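Local coordinates for protein putative isocitrate dehydrogenase, NAD-dependent (Methylococcus capsulatus, PDB 6LKY) that probably oxidises isocitrate with NAD+ as cofactor in a magnesium-dependent reaction, as a two-subunit member of the isocitrate and isopropylmalate dehydrogenase family, at residues V172-I177 against R204-C209. The protein carries 1 engineered substitution. Numbering follows the deposited sequence.
Sequences VHKANI and RIVDAC. With NAD (nicotinamide-adenine-dinucleotide), chain H.
His173 and Arg204 meet at the C-terminal ends of two adjacent parallel strands, where His173 N donates to Arg204 O at 3.0 Å. His173 O in turn accepts from Val206 N at 2.8 Å, and the CA-H of Ile205 adds a longer contact to the same oxygen. The last strand bond thus already uses the first residue of helix 206-215, with Ile205 as its N-cap. The pair illustrates how parallel strands running out into a turn and a helix gather ligand-binding groups at one edge of a sheet, here Asn176, Ile205 and Ala208 at NAD.

The His173 ring carbon CG sits between the backbone N and the carbonyl carbon (chi1 63°), which lays one ring face over Arg204 O and Ile205 N. Both its nitrogens have partners: ND1 accepts Ala175 N in the ring plane at 2.9 Å, which holds the turn after the strand, and NE2 pairs with Asp203. Lys174 bends at chi2 (81°), laying CD against Ile205 CG2 and Val206 CG1 and carrying NZ to Asp207 OD2 for a 3.3 Å salt bridge. That ammonium also pairs with Asp231 of the second subunit and hydrogen-bonds a citrate, probably from the crystallisation liquor. Asp207 OD1 accepts Ala208 N. Further along, Asn176 ND2 passes Ile205 CD1 and donates to the ribose hydroxyl O2D of NAD at 3.1 Å, while Ile205 CD1 and Ala208 CB border the phosphate oxygen O2N. Gly264, Ala266 and Asp268 of the second subunit bind the same NAD.

Val172 packs CG1 against Val206 CA at 3.6 Å and CG2 against Cys209 SG at 3.8 Å. The pairing closes a beta-alpha-beta unit: connecting helix 181-193 packs on His173 and Ala175, helix 227-240 meets Val172, Lys174 and Val206, and strand 222-225 flanks strand 168-173 across from strand 200-205.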
ATOM      1  N   VAL A 172       3.078  -0.667  12.038  1.00 21.15           N
ATOM      2  CA  VAL A 172       3.004   0.154  10.827  1.00 25.00           C
ATOM      3  C   VAL A 172       1.850   1.140  10.956  1.00 22.76           C
ATOM      4  O   VAL A 172       0.745   0.761  11.353  1.00 23.00           O
ATOM      5  CB  VAL A 172       2.875  -0.714   9.564  1.00 26.68           C
ATOM      6  CG1 VAL A 172       2.905   0.167   8.296  1.00 19.20           C
ATOM      7  CG2 VAL A 172       4.036  -1.718   9.545  1.00 19.92           C
ATOM      8  N   HIS A 173       2.103   2.407  10.624  1.00 16.14           N
ATOM      9  CA  HIS A 173       1.155   3.466  10.949  1.00 21.75           C
ATOM     10  C   HIS A 173       1.304   4.624   9.969  1.00 19.75           C
ATOM     11  O   HIS A 173       2.189   4.635   9.106  1.00 21.31           O
ATOM     12  CB  HIS A 173       1.388   3.957  12.376  1.00 17.33           C
ATOM     13  CG  HIS A 173       2.731   4.578  12.560  1.00 21.06           C
ATOM     14  ND1 HIS A 173       2.977   5.909  12.297  1.00 21.76           N
ATOM     15  CD2 HIS A 173       3.923   4.037  12.914  1.00 21.76           C
ATOM     16  CE1 HIS A 173       4.255   6.172  12.525  1.00 20.14           C
ATOM     17  NE2 HIS A 173       4.851   5.052  12.894  1.00 24.33           N
ATOM     18  N   LYS A 174       0.414   5.611  10.110  1.00 18.68           N
ATOM     19  CA  LYS A 174       0.544   6.895   9.436  1.00 17.15           C
ATOM     20  C   LYS A 174       0.271   8.012  10.454  1.00 20.16           C
ATOM     21  O   LYS A 174      -0.584   8.882  10.280  1.00 20.94           O
ATOM     22  CB  LYS A 174      -0.378   6.944   8.212  1.00 25.57           C
ATOM     23  CG  LYS A 174      -0.168   8.155   7.290  1.00 28.06           C
ATOM     24  CD  LYS A 174       1.009   7.977   6.337  1.00 24.93           C
ATOM     25  CE  LYS A 174       1.243   9.266   5.527  1.00 27.93           C
ATOM     26  NZ  LYS A 174       2.501   9.214   4.710  1.00 27.72           N
ATOM     27  N   ALA A 175       1.027   7.987  11.547  1.00 15.86           N
ATOM     28  CA  ALA A 175       0.703   8.856  12.673  1.00 20.02           C
ATOM     29  C   ALA A 175       1.189  10.288  12.478  1.00 23.38           C
ATOM     30  O   ALA A 175       0.860  11.152  13.300  1.00 21.85           O
ATOM     31  CB  ALA A 175       1.269   8.278  13.981  1.00 16.15           C
ATOM     32  N   ASN A 176       1.979  10.562  11.438  1.00 17.15           N
ATOM     33  CA  ASN A 176       2.280  11.958  11.141  1.00 20.28           C
ATOM     34  C   ASN A 176       1.072  12.685  10.565  1.00 22.65           C
ATOM     35  O   ASN A 176       0.880  13.877  10.844  1.00 26.80           O
ATOM     36  CB  ASN A 176       3.490  12.081  10.206  1.00 17.76           C
ATOM     37  CG  ASN A 176       3.415  11.171   8.978  1.00 27.33           C
ATOM     38  OD1 ASN A 176       2.583  10.253   8.880  1.00 25.25           O
ATOM     39  ND2 ASN A 176       4.311  11.425   8.032  1.00 21.38           N
ATOM     40  N   ILE A 177       0.244  11.997   9.785  1.00 17.16           N
ATOM     41  CA  ILE A 177      -0.944  12.605   9.177  1.00 20.33           C
ATOM     42  C   ILE A 177      -2.203  12.274   9.960  1.00 18.58           C
ATOM     43  O   ILE A 177      -3.047  13.137  10.192  1.00 18.29           O
ATOM     44  CB  ILE A 177      -1.086  12.162   7.702  1.00 20.04           C
ATOM     45  CG1 ILE A 177       0.200  12.469   6.931  1.00 23.00           C
ATOM     46  CG2 ILE A 177      -2.334  12.812   7.071  1.00 17.92           C
ATOM     47  CD1 ILE A 177       0.584  13.944   6.955  1.00 25.26           C
ATOM     48  N   ARG A 204       7.133   1.868  11.658  1.00 22.92           N
ATOM     49  CA  ARG A 204       7.379   2.393  10.323  1.00 24.30           C
ATOM     50  C   ARG A 204       6.140   3.117   9.817  1.00 24.88           C
ATOM     51  O   ARG A 204       5.010   2.687  10.077  1.00 23.04           O
ATOM     52  CB  ARG A 204       7.742   1.279   9.329  1.00 27.33           C
ATOM     53  CG  ARG A 204       9.100   0.633   9.548  1.00 33.85           C
ATOM     54  CD  ARG A 204      10.234   1.612   9.274  1.00 33.55           C
ATOM     55  NE  ARG A 204      11.546   0.979   9.373  1.00 35.19           N
ATOM     56  CZ  ARG A 204      12.281   0.937  10.480  1.00 48.02           C
ATOM     57  NH1 ARG A 204      11.835   1.478  11.606  1.00 37.04           N
ATOM     58  NH2 ARG A 204      13.470   0.346  10.463  1.00 51.99           N
ATOM     59  N   ILE A 205       6.356   4.227   9.110  1.00 25.63           N
ATOM     60  CA  ILE A 205       5.266   4.864   8.385  1.00 22.22           C
ATOM     61  C   ILE A 205       4.952   4.041   7.141  1.00 21.71           C
ATOM     62  O   ILE A 205       5.857   3.522   6.469  1.00 25.93           O
ATOM     63  CB  ILE A 205       5.609   6.325   8.050  1.00 21.60           C
ATOM     64  CG1 ILE A 205       6.075   7.051   9.321  1.00 23.34           C
ATOM     65  CG2 ILE A 205       4.372   7.047   7.507  1.00 21.40           C
ATOM     66  CD1 ILE A 205       6.511   8.519   9.105  1.00 21.72           C
ATOM     67  N   VAL A 206       3.657   3.912   6.835  1.00 22.58           N
ATOM     68  CA  VAL A 206       3.181   2.884   5.904  1.00 21.50           C
ATOM     69  C   VAL A 206       3.799   3.027   4.506  1.00 19.24           C
ATOM     70  O   VAL A 206       4.076   2.018   3.851  1.00 22.86           O
ATOM     71  CB  VAL A 206       1.635   2.874   5.867  1.00 17.83           C
ATOM     72  CG1 VAL A 206       1.083   4.193   5.288  1.00 15.92           C
ATOM     73  CG2 VAL A 206       1.116   1.669   5.096  1.00 18.91           C
ATOM     74  N   ASP A 207       4.047   4.258   4.026  1.00 18.95           N
ATOM     75  CA  ASP A 207       4.581   4.397   2.657  1.00 27.39           C
ATOM     76  C   ASP A 207       6.054   3.975   2.573  1.00 27.27           C
ATOM     77  O   ASP A 207       6.453   3.218   1.666  1.00 29.67           O
ATOM     78  CB  ASP A 207       4.389   5.829   2.126  1.00 25.94           C
ATOM     79  CG  ASP A 207       4.896   6.907   3.092  1.00 34.03           C
ATOM     80  OD1 ASP A 207       5.333   6.555   4.207  1.00 33.60           O
ATOM     81  OD2 ASP A 207       4.844   8.115   2.739  1.00 32.10           O
ATOM     82  N   ALA A 208       6.878   4.444   3.515  1.00 24.36           N
ATOM     83  CA  ALA A 208       8.255   3.958   3.593  1.00 25.28           C
ATOM     84  C   ALA A 208       8.288   2.449   3.822  1.00 22.27           C
ATOM     85  O   ALA A 208       9.143   1.744   3.272  1.00 22.91           O
ATOM     86  CB  ALA A 208       9.015   4.693   4.704  1.00 27.51           C
ATOM     87  N   CYS A 209       7.365   1.939   4.640  1.00 20.77           N
ATOM     88  CA  CYS A 209       7.300   0.500   4.877  1.00 23.89           C
ATOM     89  C   CYS A 209       7.015  -0.274   3.591  1.00 25.59           C
ATOM     90  O   CYS A 209       7.565  -1.362   3.385  1.00 25.89           O
ATOM     91  CB  CYS A 209       6.236   0.200   5.925  1.00 23.97           C
ATOM     92  SG  CYS A 209       6.139  -1.513   6.440  1.00 34.30           S
TER
HETATM   93  PA  NAD H 401      12.051   8.780   4.816  1.00 24.93           P
HETATM   94  O1A NAD H 401      12.735   9.949   5.473  1.00 24.14           O
HETATM   95  O2A NAD H 401      11.714   9.043   3.354  1.00 26.63           O
HETATM   96  O5B NAD H 401      13.058   7.552   4.964  1.00 22.63           O
HETATM   97  C5B NAD H 401      12.688   6.254   4.482  1.00 22.10           C
HETATM   98  C4B NAD H 401      13.961   5.470   4.167  1.00 26.29           C
HETATM   99  O4B NAD H 401      14.531   5.958   2.932  1.00 23.14           O
HETATM  100  C3B NAD H 401      15.009   5.698   5.258  1.00 28.06           C
HETATM  101  O3B NAD H 401      15.681   4.481   5.578  1.00 27.77           O
HETATM  102  C2B NAD H 401      15.958   6.699   4.620  1.00 25.66           C
HETATM  103  O2B NAD H 401      17.326   6.624   5.017  1.00 29.77           O
HETATM  104  C1B NAD H 401      15.872   6.418   3.129  1.00 22.00           C
HETATM  105  N9A NAD H 401      16.155   7.737   2.542  1.00 27.08           N
HETATM  106  C8A NAD H 401      15.026   8.412   1.896  1.00 23.01           C
HETATM  107  N7A NAD H 401      15.687   9.441   1.045  1.00 21.88           N
HETATM  108  C5A NAD H 401      16.686   8.600   0.353  1.00 28.15           C
HETATM  109  C6A NAD H 401      17.843   9.215  -0.433  1.00 21.22           C
HETATM  110  N6A NAD H 401      17.736  10.667  -0.577  1.00 20.01           N
HETATM  111  N1A NAD H 401      19.091   8.678   0.145  1.00 23.82           N
HETATM  112  C2A NAD H 401      18.971   7.215   0.162  1.00 20.96           C
HETATM  113  N3A NAD H 401      18.190   6.761   1.325  1.00 25.10           N
HETATM  114  C4A NAD H 401      17.213   7.833   1.535  1.00 27.11           C
HETATM  115  O3  NAD H 401      10.677   8.419   5.533  1.00 27.42           O
HETATM  116  PN  NAD H 401      10.390   8.364   7.109  1.00 22.70           P
HETATM  117  O1N NAD H 401      11.591   7.912   7.890  1.00 25.64           O
HETATM  118  O2N NAD H 401       9.228   7.425   7.250  1.00 24.70           O
HETATM  119  O5D NAD H 401       9.965   9.865   7.520  1.00 21.88           O
HETATM  120  C5D NAD H 401      10.903  10.843   7.974  1.00 18.72           C
HETATM  121  C4D NAD H 401      10.250  12.234   7.997  1.00 24.30           C
HETATM  122  O4D NAD H 401      10.044  12.734   6.649  1.00 26.14           O
HETATM  123  C3D NAD H 401       8.877  12.254   8.675  1.00 24.69           C
HETATM  124  O3D NAD H 401       8.810  13.344   9.599  1.00 25.68           O
HETATM  125  C2D NAD H 401       7.901  12.494   7.531  1.00 25.00           C
HETATM  126  O2D NAD H 401       6.777  13.302   7.928  1.00 22.70           O
HETATM  127  C1D NAD H 401       8.715  13.289   6.526  1.00 22.89           C
HETATM  128  N1N NAD H 401       8.138  13.095   5.181  1.00 25.45           N
HETATM  129  C2N NAD H 401       8.493  14.236   4.329  1.00 18.94           C
HETATM  130  C3N NAD H 401       8.437  14.025   2.820  1.00 26.19           C
HETATM  131  C7N NAD H 401       8.278  15.269   1.929  1.00 26.89           C
HETATM  132  O7N NAD H 401       8.596  16.423   2.691  1.00 24.12           O
HETATM  133  N7N NAD H 401       7.030  15.439   1.168  1.00 29.12           N
HETATM  134  C4N NAD H 401       7.920  12.696   2.279  1.00 23.02           C
HETATM  135  C5N NAD H 401       7.866  11.507   3.232  1.00 22.12           C
HETATM  136  C6N NAD H 401       8.268  11.704   4.690  1.00 22.13           C